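PDB 3AAM: endonuclease IV from Thermus thermophilus, which cleaves phosphodiester bonds at apurinic or apyrimidinic sites of DNA during base excision repair, leaving a 3'-hydroxyl and a 5'-terminal sugar phosphate, with zinc as cofactor. Local coordinates for residues R39-R44 against S71-L76; D92-A97 against K123-A128; Q32-S37 against V67-Y72; G77-L82 against P114-E119. All coordinates share one frame; numbering follows the deposited sequence.

Interaction 1 (R39-R44 against S71-L76); sequences RSWRPR and SYLVNL
W41 lays its indole over L73, and the apolar part of the contact rests on this pair. The methyl CD1 of L73 stands 3.8 Å from the centroid of the five-membered ring, 11° off the ring normal, which is the geometry of a CH-pi contact. Further along the same side chain, L73 CB lies 3.6 Å from W41 CZ2, so the leucine spans both rings of the indole. The far rim reaches the backbone, with W41 CH2 3.2 Å from L73 O.

The second contact is between a guanidinium-bearing chain and a phenol. R39 bends at chi2 (62°), which carries its outer part to Y72, where CD approaches the phenol oxygen OH at 3.3 Å. R39 NH1 lies 3.6 Å from Y72 CE2, but the guanidinium and ring planes are 83° apart, so the two groups do not stack.

Polar bonds act within 71-76, which folds as a type I turn from S71 to V74. S71 OG accepts the L73 amide at 3.0 Å in an ST turn, fixing the base of the leucine that meets W41; the same hydroxyl also bonds P38 O.

Both segments are loops following barrel strands, 31-34 and 66-69 respectively. Helix 82-100 packs beside them through L82 and S86, which touch W41, while K85 makes a cation-pi contact with its indole.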
loop_
_atom_site.group_PDB
_atom_site.type_symbol
_atom_site.label_atom_id
_atom_site.label_comp_id
_atom_site.label_asym_id
_atom_site.label_seq_id
_atom_site.Cartn_x
_atom_site.Cartn_y
_atom_site.Cartn_z
ATOM N N ARG A 39 0.493 8.572 13.772
ATOM C CA ARG A 39 1.207 9.652 14.439
ATOM C C ARG A 39 1.935 9.215 15.706
ATOM O O ARG A 39 2.777 9.946 16.225
ATOM C CB ARG A 39 0.236 10.785 14.783
ATOM C CG ARG A 39 0.452 12.070 13.998
ATOM C CD ARG A 39 0.247 11.873 12.506
ATOM N NE ARG A 39 0.273 13.147 11.791
ATOM C CZ ARG A 39 0.141 13.270 10.475
ATOM N NH1 ARG A 39 -0.027 12.193 9.719
ATOM N NH2 ARG A 39 0.171 14.472 9.915
ATOM N N SER A 40 1.616 8.031 16.214
ATOM C CA SER A 40 2.267 7.553 17.427
ATOM C C SER A 40 2.810 6.137 17.297
ATOM O O SER A 40 2.303 5.336 16.515
ATOM C CB SER A 40 1.300 7.641 18.612
ATOM O OG SER A 40 0.086 6.963 18.339
ATOM N N TRP A 41 3.850 5.839 18.073
ATOM C CA TRP A 41 4.479 4.526 18.053
ATOM C C TRP A 41 3.729 3.495 18.890
ATOM O O TRP A 41 3.926 2.292 18.721
ATOM C CB TRP A 41 5.920 4.611 18.569
ATOM C CG TRP A 41 6.855 5.390 17.699
ATOM C CD1 TRP A 41 7.193 6.708 17.823
ATOM C CD2 TRP A 41 7.588 4.891 16.577
ATOM N NE1 TRP A 41 8.098 7.059 16.849
ATOM C CE2 TRP A 41 8.357 5.961 16.070
ATOM C CE3 TRP A 41 7.673 3.641 15.952
ATOM C CZ2 TRP A 41 9.200 5.817 14.964
ATOM C CZ3 TRP A 41 8.510 3.499 14.853
ATOM C CH2 TRP A 41 9.264 4.582 14.371
ATOM N N ARG A 42 2.878 3.966 19.795
ATOM C CA ARG A 42 2.121 3.076 20.671
ATOM C C ARG A 42 1.175 2.134 19.928
ATOM O O ARG A 42 0.345 2.574 19.135
ATOM C CB ARG A 42 1.318 3.898 21.685
ATOM C CG ARG A 42 1.772 3.739 23.130
ATOM C CD ARG A 42 3.181 4.271 23.351
ATOM N NE ARG A 42 3.654 4.005 24.709
ATOM C CZ ARG A 42 4.835 4.396 25.180
ATOM N NH1 ARG A 42 5.183 4.109 26.428
ATOM N NH2 ARG A 42 5.667 5.080 24.407
ATOM N N PRO A 43 1.294 0.820 20.174
ATOM C CA PRO A 43 0.410 -0.137 19.501
ATOM C C PRO A 43 -1.018 0.030 20.007
ATOM O O PRO A 43 -1.236 0.421 21.156
ATOM C CB PRO A 43 1.010 -1.488 19.879
ATOM C CG PRO A 43 1.599 -1.228 21.225
ATOM C CD PRO A 43 2.265 0.116 21.031
ATOM N N ARG A 44 -1.986 -0.267 19.146
ATOM C CA ARG A 44 -3.397 -0.144 19.503
ATOM C C ARG A 44 -3.977 -1.489 19.913
ATOM O O ARG A 44 -3.947 -2.455 19.146
ATOM C CB ARG A 44 -4.184 0.415 18.317
ATOM C CG ARG A 44 -5.696 0.434 18.509
ATOM C CD ARG A 44 -6.379 0.982 17.261
ATOM N NE ARG A 44 -7.835 0.976 17.368
ATOM C CZ ARG A 44 -8.588 -0.117 17.337
ATOM N NH1 ARG A 44 -8.029 -1.312 17.199
ATOM N NH2 ARG A 44 -9.906 -0.014 17.450
ATOM N N SER A 71 2.974 2.718 9.527
ATOM C CA SER A 71 3.083 4.163 9.674
ATOM C C SER A 71 4.272 4.721 8.910
ATOM O O SER A 71 5.234 4.009 8.631
ATOM C CB SER A 71 3.229 4.546 11.143
ATOM O OG SER A 71 3.567 5.919 11.252
ATOM N N TYR A 72 4.200 6.006 8.579
ATOM C CA TYR A 72 5.278 6.675 7.873
ATOM C C TYR A 72 6.473 6.770 8.820
ATOM O O TYR A 72 7.604 7.004 8.394
ATOM C CB TYR A 72 4.831 8.078 7.448
ATOM C CG TYR A 72 4.453 8.971 8.609
ATOM C CD1 TYR A 72 5.420 9.688 9.314
ATOM C CD2 TYR A 72 3.125 9.082 9.021
ATOM C CE1 TYR A 72 5.073 10.492 10.399
ATOM C CE2 TYR A 72 2.768 9.880 10.102
ATOM C CZ TYR A 72 3.746 10.583 10.788
ATOM O OH TYR A 72 3.394 11.377 11.856
ATOM N N LEU A 73 6.207 6.582 10.111
ATOM C CA LEU A 73 7.245 6.645 11.132
ATOM C C LEU A 73 8.269 5.538 10.961
ATOM O O LEU A 73 9.429 5.688 11.335
ATOM C CB LEU A 73 6.630 6.530 12.531
ATOM C CG LEU A 73 5.791 7.710 13.014
ATOM C CD1 LEU A 73 5.229 7.395 14.394
ATOM C CD2 LEU A 73 6.648 8.969 13.046
ATOM N N VAL A 74 7.834 4.420 10.400
ATOM C CA VAL A 74 8.725 3.287 10.212
ATOM C C VAL A 74 9.836 3.576 9.210
ATOM O O VAL A 74 9.576 3.953 8.068
ATOM C CB VAL A 74 7.939 2.043 9.745
ATOM C CG1 VAL A 74 8.890 0.876 9.529
ATOM C CG2 VAL A 74 6.891 1.680 10.781
ATOM N N ASN A 75 11.081 3.422 9.651
ATOM C CA ASN A 75 12.228 3.624 8.773
ATOM C C ASN A 75 13.182 2.447 8.940
ATOM O O ASN A 75 14.060 2.454 9.804
ATOM C CB ASN A 75 12.958 4.930 9.091
ATOM C CG ASN A 75 14.128 5.176 8.152
ATOM O OD1 ASN A 75 14.375 4.392 7.233
ATOM N ND2 ASN A 75 14.853 6.265 8.377
ATOM N N LEU A 76 13.000 1.435 8.102
ATOM C CA LEU A 76 13.823 0.237 8.155
ATOM C C LEU A 76 15.265 0.472 7.720
ATOM O O LEU A 76 16.091 -0.433 7.814
ATOM C CB LEU A 76 13.196 -0.856 7.288
ATOM C CG LEU A 76 11.754 -1.232 7.647
ATOM C CD1 LEU A 76 11.212 -2.176 6.580
ATOM C CD2 LEU A 76 11.694 -1.871 9.031
#

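Interaction 2 (D92-A97 against K123-A128); sequences DDLEKA and KALRLA
A128 is the bump at the tight end of this helix pair: its CB fits between two side chains of helix 82-100, 3.8 Å from L94 CB and 3.7 Å from E95 CG. The CA atoms of E95 and A128 come within 5.5 Å, a closeness that the small methyl permits. From there L94 reaches along the other helix, its CD1 entering the hollow formed by the backbone of A124 and the end of L125. This methyl is 3.9 Å from A124 O and 3.8 Å from L125 CD2.

The two helices, 82-100 and 114-128, are successive outer helices of the TIM barrel, joined through strand 104-107. Their short segments cross at -45° with an axis separation of 8.8 Å. V105 of that strand touches L94, placing the leucine between the helix pair and the barrel wall.

At the outer margin, E95 runs past A128 with its chain extended beyond CG (chi2 155°), which brings OE2 to 3.5 Å from A128 CA. L127 meets helix 82-100 one turn or more earlier, where it touches V87 and A91, and A124 packs on L90.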
loop_
_atom_site.group_PDB
_atom_site.type_symbol
_atom_site.label_atom_id
_atom_site.label_comp_id
_atom_site.label_asym_id
_atom_site.label_seq_id
_atom_site.Cartn_x
_atom_site.Cartn_y
_atom_site.Cartn_z
ATOM N N ASP A 92 4.368 -5.346 14.844
ATOM C CA ASP A 92 3.037 -5.175 15.417
ATOM C C ASP A 92 2.002 -5.161 14.298
ATOM O O ASP A 92 0.957 -5.796 14.410
ATOM C CB ASP A 92 2.959 -3.873 16.223
ATOM C CG ASP A 92 1.531 -3.503 16.602
ATOM O OD1 ASP A 92 0.905 -4.237 17.397
ATOM O OD2 ASP A 92 1.036 -2.472 16.101
ATOM N N ASP A 93 2.292 -4.437 13.218
ATOM C CA ASP A 93 1.368 -4.379 12.086
ATOM C C ASP A 93 1.101 -5.781 11.550
ATOM O O ASP A 93 -0.034 -6.134 11.253
ATOM C CB ASP A 93 1.926 -3.528 10.938
ATOM C CG ASP A 93 2.006 -2.049 11.273
ATOM O OD1 ASP A 93 1.120 -1.543 11.993
ATOM O OD2 ASP A 93 2.953 -1.387 10.792
ATOM N N LEU A 94 2.158 -6.576 11.422
ATOM C CA LEU A 94 2.030 -7.935 10.904
ATOM C C LEU A 94 1.235 -8.843 11.840
ATOM O O LEU A 94 0.428 -9.652 11.388
ATOM C CB LEU A 94 3.418 -8.521 10.653
ATOM C CG LEU A 94 4.206 -7.864 9.517
ATOM C CD1 LEU A 94 5.675 -8.237 9.603
ATOM C CD2 LEU A 94 3.618 -8.289 8.183
ATOM N N GLU A 95 1.479 -8.706 13.140
ATOM C CA GLU A 95 0.786 -9.501 14.145
ATOM C C GLU A 95 -0.703 -9.152 14.161
ATOM O O GLU A 95 -1.557 -10.039 14.241
ATOM C CB GLU A 95 1.413 -9.256 15.522
ATOM C CG GLU A 95 2.800 -9.877 15.677
ATOM C CD GLU A 95 3.648 -9.185 16.729
ATOM O OE1 GLU A 95 3.086 -8.466 17.580
ATOM O OE2 GLU A 95 4.886 -9.371 16.709
ATOM N N LYS A 96 -1.006 -7.860 14.073
ATOM C CA LYS A 96 -2.390 -7.406 14.069
ATOM C C LYS A 96 -3.072 -7.896 12.791
ATOM O O LYS A 96 -4.216 -8.350 12.822
ATOM C CB LYS A 96 -2.445 -5.873 14.167
ATOM C CG LYS A 96 -1.956 -5.312 15.512
ATOM C CD LYS A 96 -2.987 -5.535 16.611
ATOM C CE LYS A 96 -2.394 -5.399 18.019
ATOM N NZ LYS A 96 -1.780 -4.074 18.312
ATOM N N ALA A 97 -2.362 -7.822 11.669
ATOM C CA ALA A 97 -2.918 -8.283 10.403
ATOM C C ALA A 97 -3.243 -9.777 10.478
ATOM O O ALA A 97 -4.284 -10.221 9.990
ATOM C CB ALA A 97 -1.933 -8.016 9.266
ATOM N N LYS A 123 13.681 -8.981 9.880
ATOM C CA LYS A 123 13.606 -9.049 11.334
ATOM C C LYS A 123 12.164 -8.878 11.813
ATOM O O LYS A 123 11.733 -9.548 12.749
ATOM C CB LYS A 123 14.499 -7.973 11.966
ATOM C CG LYS A 123 14.596 -8.057 13.488
ATOM C CD LYS A 123 15.166 -9.394 13.935
ATOM C CE LYS A 123 15.251 -9.483 15.452
ATOM N NZ LYS A 123 15.808 -10.792 15.898
ATOM N N ALA A 124 11.423 -7.982 11.170
ATOM C CA ALA A 124 10.031 -7.746 11.540
ATOM C C ALA A 124 9.206 -9.009 11.313
ATOM O O ALA A 124 8.375 -9.378 12.145
ATOM C CB ALA A 124 9.457 -6.587 10.727
ATOM N N LEU A 125 9.438 -9.667 10.180
ATOM C CA LEU A 125 8.726 -10.899 9.857
ATOM C C LEU A 125 9.034 -11.972 10.895
ATOM O O LEU A 125 8.147 -12.706 11.327
ATOM C CB LEU A 125 9.131 -11.395 8.466
ATOM C CG LEU A 125 8.522 -10.643 7.281
ATOM C CD1 LEU A 125 9.157 -11.107 5.981
ATOM C CD2 LEU A 125 7.027 -10.884 7.255
ATOM N N ARG A 126 10.299 -12.058 11.295
ATOM C CA ARG A 126 10.705 -13.053 12.278
ATOM C C ARG A 126 10.089 -12.760 13.643
ATOM O O ARG A 126 9.568 -13.659 14.305
ATOM C CB ARG A 126 12.227 -13.100 12.382
ATOM C CG ARG A 126 12.744 -14.305 13.140
ATOM C CD ARG A 126 14.244 -14.456 12.985
ATOM N NE ARG A 126 14.723 -15.694 13.594
ATOM C CZ ARG A 126 14.369 -16.912 13.196
ATOM N NH1 ARG A 126 13.527 -17.069 12.182
ATOM N NH2 ARG A 126 14.856 -17.978 13.813
ATOM N N LEU A 127 10.139 -11.502 14.065
ATOM C CA LEU A 127 9.556 -11.132 15.347
ATOM C C LEU A 127 8.070 -11.461 15.378
ATOM O O LEU A 127 7.550 -11.932 16.385
ATOM C CB LEU A 127 9.744 -9.637 15.619
ATOM C CG LEU A 127 11.137 -9.160 16.027
ATOM C CD1 LEU A 127 11.123 -7.659 16.264
ATOM C CD2 LEU A 127 11.559 -9.887 17.292
ATOM N N ALA A 128 7.387 -11.218 14.266
ATOM C CA ALA A 128 5.955 -11.477 14.190
ATOM C C ALA A 128 5.636 -12.954 14.009
ATOM O O ALA A 128 4.475 -13.355 14.097
ATOM C CB ALA A 128 5.344 -10.668 13.051
#

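Interaction 3 (Q32-S37 against V67-Y72); sequences QIFAKS and VIHASY. With PO4 (phosphate ion), chain C.
Q32 and H69 both set CG anti to the backbone N (chi1 176° and -159°), and this sends their polar groups along the same face of two neighbouring strands. The glutamine, extended beyond CG, brings NE2 to 3.4 Å from H69 CD2 at the imidazole edge, with amide and ring planes 76° apart; NE2 is hydrogen-bonded to E248. H69 ND1 donates to A70 O at 2.6 Å, near the ring plane and on a carbonyl lone pair, which fixes the ring's rotation. At the other nitrogen, H69 NE2 bonds O2 of a phosphate ion, probably from the crystallisation liquor, at 2.9 Å. The ring is thus held by one bond at each nitrogen.

Beneath these groups the backbones are paired in parallel: I33 N bonds V67 O at 2.9 Å, and H69 N bonds I33 O at 2.8 Å. On the opposite face I33 CG1 meets I68 CG1 at 3.9 Å. Where the strands part, a water accepts from A35 N and donates to H69 O; that oxygen also lies at the edge of the F34 ring, 3.2 Å from F34 CD1.

Strands 31-34 and 66-69 are joined through helix 48-60 as a beta-alpha-beta unit of the TIM barrel. Their C-terminal ends place the H69 side chain about 7 Å from the bound manganese, beside the metal site that includes H172 and H219.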
loop_
_atom_site.group_PDB
_atom_site.type_symbol
_atom_site.label_atom_id
_atom_site.label_comp_id
_atom_site.label_asym_id
_atom_site.label_seq_id
_atom_site.Cartn_x
_atom_site.Cartn_y
_atom_site.Cartn_z
ATOM N N GLN A 32 -8.087 -0.334 2.730
ATOM C CA GLN A 32 -6.837 -0.280 3.470
ATOM C C GLN A 32 -7.050 0.484 4.768
ATOM O O GLN A 32 -7.841 1.416 4.817
ATOM C CB GLN A 32 -5.782 0.418 2.606
ATOM C CG GLN A 32 -4.441 0.645 3.273
ATOM C CD GLN A 32 -3.419 1.213 2.310
ATOM O OE1 GLN A 32 -2.862 0.492 1.484
ATOM N NE2 GLN A 32 -3.184 2.518 2.399
ATOM N N ILE A 33 -6.333 0.076 5.809
ATOM C CA ILE A 33 -6.410 0.714 7.116
ATOM C C ILE A 33 -5.038 0.685 7.773
ATOM O O ILE A 33 -4.114 0.038 7.275
ATOM C CB ILE A 33 -7.358 -0.046 8.065
ATOM C CG1 ILE A 33 -6.908 -1.508 8.178
ATOM C CG2 ILE A 33 -8.797 0.032 7.568
ATOM C CD1 ILE A 33 -7.616 -2.291 9.281
ATOM N N PHE A 34 -4.908 1.409 8.881
ATOM C CA PHE A 34 -3.677 1.403 9.662
ATOM C C PHE A 34 -4.015 0.427 10.783
ATOM O O PHE A 34 -5.186 0.098 10.977
ATOM C CB PHE A 34 -3.387 2.774 10.283
ATOM C CG PHE A 34 -2.914 3.813 9.307
ATOM C CD1 PHE A 34 -1.798 3.587 8.511
ATOM C CD2 PHE A 34 -3.567 5.039 9.215
ATOM C CE1 PHE A 34 -1.334 4.570 7.635
ATOM C CE2 PHE A 34 -3.112 6.031 8.341
ATOM C CZ PHE A 34 -1.994 5.794 7.551
ATOM N N ALA A 35 -3.004 -0.040 11.511
ATOM C CA ALA A 35 -3.231 -0.954 12.630
ATOM C C ALA A 35 -3.234 -0.168 13.940
ATOM O O ALA A 35 -3.520 -0.711 15.009
ATOM C CB ALA A 35 -2.154 -2.033 12.656
ATOM N N LYS A 36 -2.898 1.114 13.835
ATOM C CA LYS A 36 -2.879 2.041 14.964
ATOM C C LYS A 36 -2.632 3.432 14.398
ATOM O O LYS A 36 -2.273 3.570 13.228
ATOM C CB LYS A 36 -1.781 1.682 15.975
ATOM C CG LYS A 36 -0.351 1.888 15.499
ATOM C CD LYS A 36 0.201 0.647 14.843
ATOM C CE LYS A 36 1.717 0.713 14.732
ATOM N NZ LYS A 36 2.276 -0.595 14.293
ATOM N N SER A 37 -2.838 4.465 15.210
ATOM C CA SER A 37 -2.622 5.826 14.738
ATOM C C SER A 37 -1.204 5.943 14.191
ATOM O O SER A 37 -0.241 5.560 14.854
ATOM C CB SER A 37 -2.819 6.829 15.876
ATOM O OG SER A 37 -2.601 8.151 15.415
ATOM N N VAL A 67 -5.836 -4.380 3.269
ATOM C CA VAL A 67 -4.418 -4.104 3.379
ATOM C C VAL A 67 -4.180 -3.241 4.605
ATOM O O VAL A 67 -4.943 -2.314 4.869
ATOM C CB VAL A 67 -3.894 -3.302 2.159
ATOM C CG1 VAL A 67 -2.403 -3.068 2.294
ATOM C CG2 VAL A 67 -4.211 -4.030 0.866
ATOM N N ILE A 68 -3.135 -3.555 5.361
ATOM C CA ILE A 68 -2.781 -2.746 6.515
ATOM C C ILE A 68 -1.525 -1.976 6.122
ATOM O O ILE A 68 -0.544 -2.565 5.664
ATOM C CB ILE A 68 -2.510 -3.610 7.773
ATOM C CG1 ILE A 68 -3.848 -3.976 8.424
ATOM C CG2 ILE A 68 -1.611 -2.858 8.751
ATOM C CD1 ILE A 68 -3.741 -4.875 9.642
ATOM N N HIS A 69 -1.575 -0.655 6.270
ATOM C CA HIS A 69 -0.441 0.192 5.934
ATOM C C HIS A 69 0.347 0.498 7.205
ATOM O O HIS A 69 -0.239 0.833 8.234
ATOM C CB HIS A 69 -0.928 1.512 5.316
ATOM C CG HIS A 69 0.105 2.218 4.492
ATOM N ND1 HIS A 69 1.341 2.577 4.985
ATOM C CD2 HIS A 69 0.088 2.618 3.197
ATOM C CE1 HIS A 69 2.041 3.163 4.031
ATOM N NE2 HIS A 69 1.304 3.203 2.937
ATOM N N ALA A 70 1.667 0.364 7.138
ATOM C CA ALA A 70 2.525 0.673 8.278
ATOM C C ALA A 70 2.615 2.194 8.362
ATOM O O ALA A 70 2.364 2.893 7.380
ATOM C CB ALA A 70 3.916 0.075 8.068
ATOM N N SER A 71 2.974 2.718 9.527
ATOM C CA SER A 71 3.083 4.163 9.674
ATOM C C SER A 71 4.272 4.721 8.910
ATOM O O SER A 71 5.234 4.009 8.631
ATOM C CB SER A 71 3.229 4.546 11.143
ATOM O OG SER A 71 3.567 5.919 11.252
ATOM N N TYR A 72 4.200 6.006 8.579
ATOM C CA TYR A 72 5.278 6.675 7.873
ATOM C C TYR A 72 6.473 6.770 8.820
ATOM O O TYR A 72 7.604 7.004 8.394
ATOM C CB TYR A 72 4.831 8.078 7.448
ATOM C CG TYR A 72 4.453 8.971 8.609
ATOM C CD1 TYR A 72 5.420 9.688 9.314
ATOM C CD2 TYR A 72 3.125 9.082 9.021
ATOM C CE1 TYR A 72 5.073 10.492 10.399
ATOM C CE2 TYR A 72 2.768 9.880 10.102
ATOM C CZ TYR A 72 3.746 10.583 10.788
ATOM O OH TYR A 72 3.394 11.377 11.856
HETATM P P PO4 C . 2.772 6.067 1.277
HETATM O O1 PO4 C . 2.095 6.897 2.431
HETATM O O2 PO4 C . 1.744 5.009 0.719
HETATM O O3 PO4 C . 3.204 7.032 0.134
HETATM O O4 PO4 C . 4.047 5.332 1.845
HETATM O O HOH W 1 -0.260 0.541 11.000
HETATM O O HOH W 2 3.465 1.012 11.690
#

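Interaction 4 (G77-L82 against P114-E119); sequences GAEGEL and PERVKE
R116 reaches from the first turn of helix 114-128 to the backbone of 77-82, the loop between strand 66-69 and helix 82-100 of the TIM barrel. Its main bond runs from NE to A78 O, 2.9 Å long with an N-H...O angle of 167°. The oxygen lies close to the guanidinium plane, so the edge of the group is used, although the donor is tilted 25° from the plane of the carbonyl. A second, weak bond joins NH2 to the same oxygen at 3.4 Å, so A78 O takes one good N-H bond and a weak second one from the same guanidinium.

Behind the guanidinium, the aliphatic stem rests on the loop, with R116 CG 3.6 Å from G77 O. V117 adds an apolar touch alongside, its CG2 lying 3.7 Å from G77 CA. The glycine thus brings bare backbone up to the helix, and the CA atoms of G77 and V117 are 4.6 Å apart.

What positions the arginine is partly its own shape: CG lies opposite the backbone N, and a bend at chi2 (62°) turns the chain toward the loop. W83 makes a cation-pi contact with it. E79 OE2 passes the stem but is salt-bridged to R113, and relative to R116 it offers charge alone, standing well out of the guanidinium plane. N75 OD1 accepts from the amide of G77 at the start of the loop. One helical turn after R116, E119 supplies a salt bridge in which OE1 receives NH1 at 3.0 Å, approached from above the carboxylate plane.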
loop_
_atom_site.group_PDB
_atom_site.type_symbol
_atom_site.label_atom_id
_atom_site.label_comp_id
_atom_site.label_asym_id
_atom_site.label_seq_id
_atom_site.Cartn_x
_atom_site.Cartn_y
_atom_site.Cartn_z
ATOM N N GLY A 77 15.566 1.683 7.259
ATOM C CA GLY A 77 16.923 1.988 6.836
ATOM C C GLY A 77 17.718 2.749 7.884
ATOM O O GLY A 77 18.906 3.014 7.699
ATOM N N ALA A 78 17.073 3.089 8.995
ATOM C CA ALA A 78 17.733 3.838 10.057
ATOM C C ALA A 78 18.914 3.092 10.656
ATOM O O ALA A 78 18.851 1.885 10.880
ATOM C CB ALA A 78 16.732 4.180 11.158
ATOM N N GLU A 79 19.995 3.823 10.909
ATOM C CA GLU A 79 21.184 3.242 11.518
ATOM C C GLU A 79 21.050 3.303 13.038
ATOM O O GLU A 79 21.538 2.423 13.745
ATOM C CB GLU A 79 22.439 4.002 11.078
ATOM C CG GLU A 79 22.903 3.676 9.661
ATOM C CD GLU A 79 23.276 2.212 9.489
ATOM O OE1 GLU A 79 24.091 1.707 10.289
ATOM O OE2 GLU A 79 22.760 1.563 8.554
ATOM N N GLY A 80 20.377 4.343 13.525
ATOM C CA GLY A 80 20.185 4.514 14.954
ATOM C C GLY A 80 19.102 3.623 15.531
ATOM O O GLY A 80 18.557 2.763 14.837
ATOM N N GLU A 81 18.785 3.842 16.804
ATOM C CA GLU A 81 17.784 3.048 17.506
ATOM C C GLU A 81 16.381 3.202 16.923
ATOM O O GLU A 81 15.459 2.479 17.298
ATOM C CB GLU A 81 17.804 3.405 18.995
ATOM C CG GLU A 81 17.015 2.458 19.879
ATOM C CD GLU A 81 15.678 3.033 20.275
ATOM O OE1 GLU A 81 15.425 4.214 19.958
ATOM O OE2 GLU A 81 14.885 2.310 20.912
ATOM N N LEU A 82 16.220 4.154 16.011
ATOM C CA LEU A 82 14.940 4.348 15.341
ATOM C C LEU A 82 14.657 3.048 14.582
ATOM O O LEU A 82 13.506 2.706 14.310
ATOM C CB LEU A 82 15.030 5.520 14.353
ATOM C CG LEU A 82 13.906 5.645 13.317
ATOM C CD1 LEU A 82 12.577 5.858 14.013
ATOM C CD2 LEU A 82 14.204 6.807 12.376
ATOM N N PRO A 114 20.372 -0.042 1.389
ATOM C CA PRO A 114 19.332 -1.007 1.032
ATOM C C PRO A 114 19.462 -2.283 1.866
ATOM O O PRO A 114 18.463 -2.902 2.230
ATOM C CB PRO A 114 19.587 -1.255 -0.451
ATOM C CG PRO A 114 20.077 0.085 -0.921
ATOM C CD PRO A 114 21.048 0.474 0.182
ATOM N N GLU A 115 20.700 -2.661 2.176
ATOM C CA GLU A 115 20.953 -3.858 2.971
ATOM C C GLU A 115 20.339 -3.756 4.367
ATOM O O GLU A 115 19.888 -4.754 4.930
ATOM C CB GLU A 115 22.461 -4.119 3.092
ATOM C CG GLU A 115 23.148 -4.441 1.775
ATOM C CD GLU A 115 23.652 -3.212 1.039
ATOM O OE1 GLU A 115 23.187 -2.090 1.334
ATOM O OE2 GLU A 115 24.514 -3.374 0.149
ATOM N N ARG A 116 20.324 -2.548 4.923
ATOM C CA ARG A 116 19.755 -2.323 6.247
ATOM C C ARG A 116 18.235 -2.491 6.190
ATOM O O ARG A 116 17.622 -3.016 7.119
ATOM C CB ARG A 116 20.119 -0.916 6.730
ATOM C CG ARG A 116 19.588 -0.533 8.104
ATOM C CD ARG A 116 20.124 -1.429 9.211
ATOM N NE ARG A 116 20.033 -0.760 10.507
ATOM C CZ ARG A 116 20.336 -1.326 11.671
ATOM N NH1 ARG A 116 20.752 -2.587 11.718
ATOM N NH2 ARG A 116 20.232 -0.624 12.789
ATOM N N VAL A 117 17.636 -2.050 5.089
ATOM C CA VAL A 117 16.194 -2.162 4.906
ATOM C C VAL A 117 15.789 -3.633 4.835
ATOM O O VAL A 117 14.836 -4.054 5.492
ATOM C CB VAL A 117 15.738 -1.432 3.620
ATOM C CG1 VAL A 117 14.279 -1.724 3.340
ATOM C CG2 VAL A 117 15.940 0.068 3.778
ATOM N N LYS A 118 16.518 -4.417 4.044
ATOM C CA LYS A 118 16.213 -5.837 3.915
ATOM C C LYS A 118 16.347 -6.487 5.290
ATOM O O LYS A 118 15.494 -7.274 5.698
ATOM C CB LYS A 118 17.159 -6.500 2.907
ATOM C CG LYS A 118 16.770 -7.925 2.541
ATOM C CD LYS A 118 17.532 -8.398 1.314
ATOM C CE LYS A 118 16.912 -9.651 0.712
ATOM N NZ LYS A 118 17.581 -10.028 -0.565
ATOM N N GLU A 119 17.415 -6.146 6.011
ATOM C CA GLU A 119 17.623 -6.694 7.345
ATOM C C GLU A 119 16.418 -6.366 8.231
ATOM O O GLU A 119 15.910 -7.228 8.951
ATOM C CB GLU A 119 18.902 -6.120 7.973
ATOM C CG GLU A 119 19.069 -6.501 9.439
ATOM C CD GLU A 119 20.277 -5.867 10.092
ATOM O OE1 GLU A 119 20.669 -4.757 9.670
ATOM O OE2 GLU A 119 20.824 -6.474 11.043
#

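In the fold
All four contacts belong to one TIM barrel and use its consecutive units. Interaction 3 pairs strands 31-34 and 66-69; interaction 1 joins the loops that follow them, sharing S71 and Y72, with centres about 9 Å apart. Interaction 2 lies on the outer helices, its centre about 13 Å from each of theirs, and K36 bridges it to interaction 3 through salt bridges to D92 and D93. Interaction 4 has its centre about 16 Å from that of interaction 2 and also uses helix 114-128; along the chain these two alternate, whereas interactions 1 and 3 both close before either opens. W41 against L82 connects interactions 1 and 4. The loops beside the metal site are thereby tied to the helical shell.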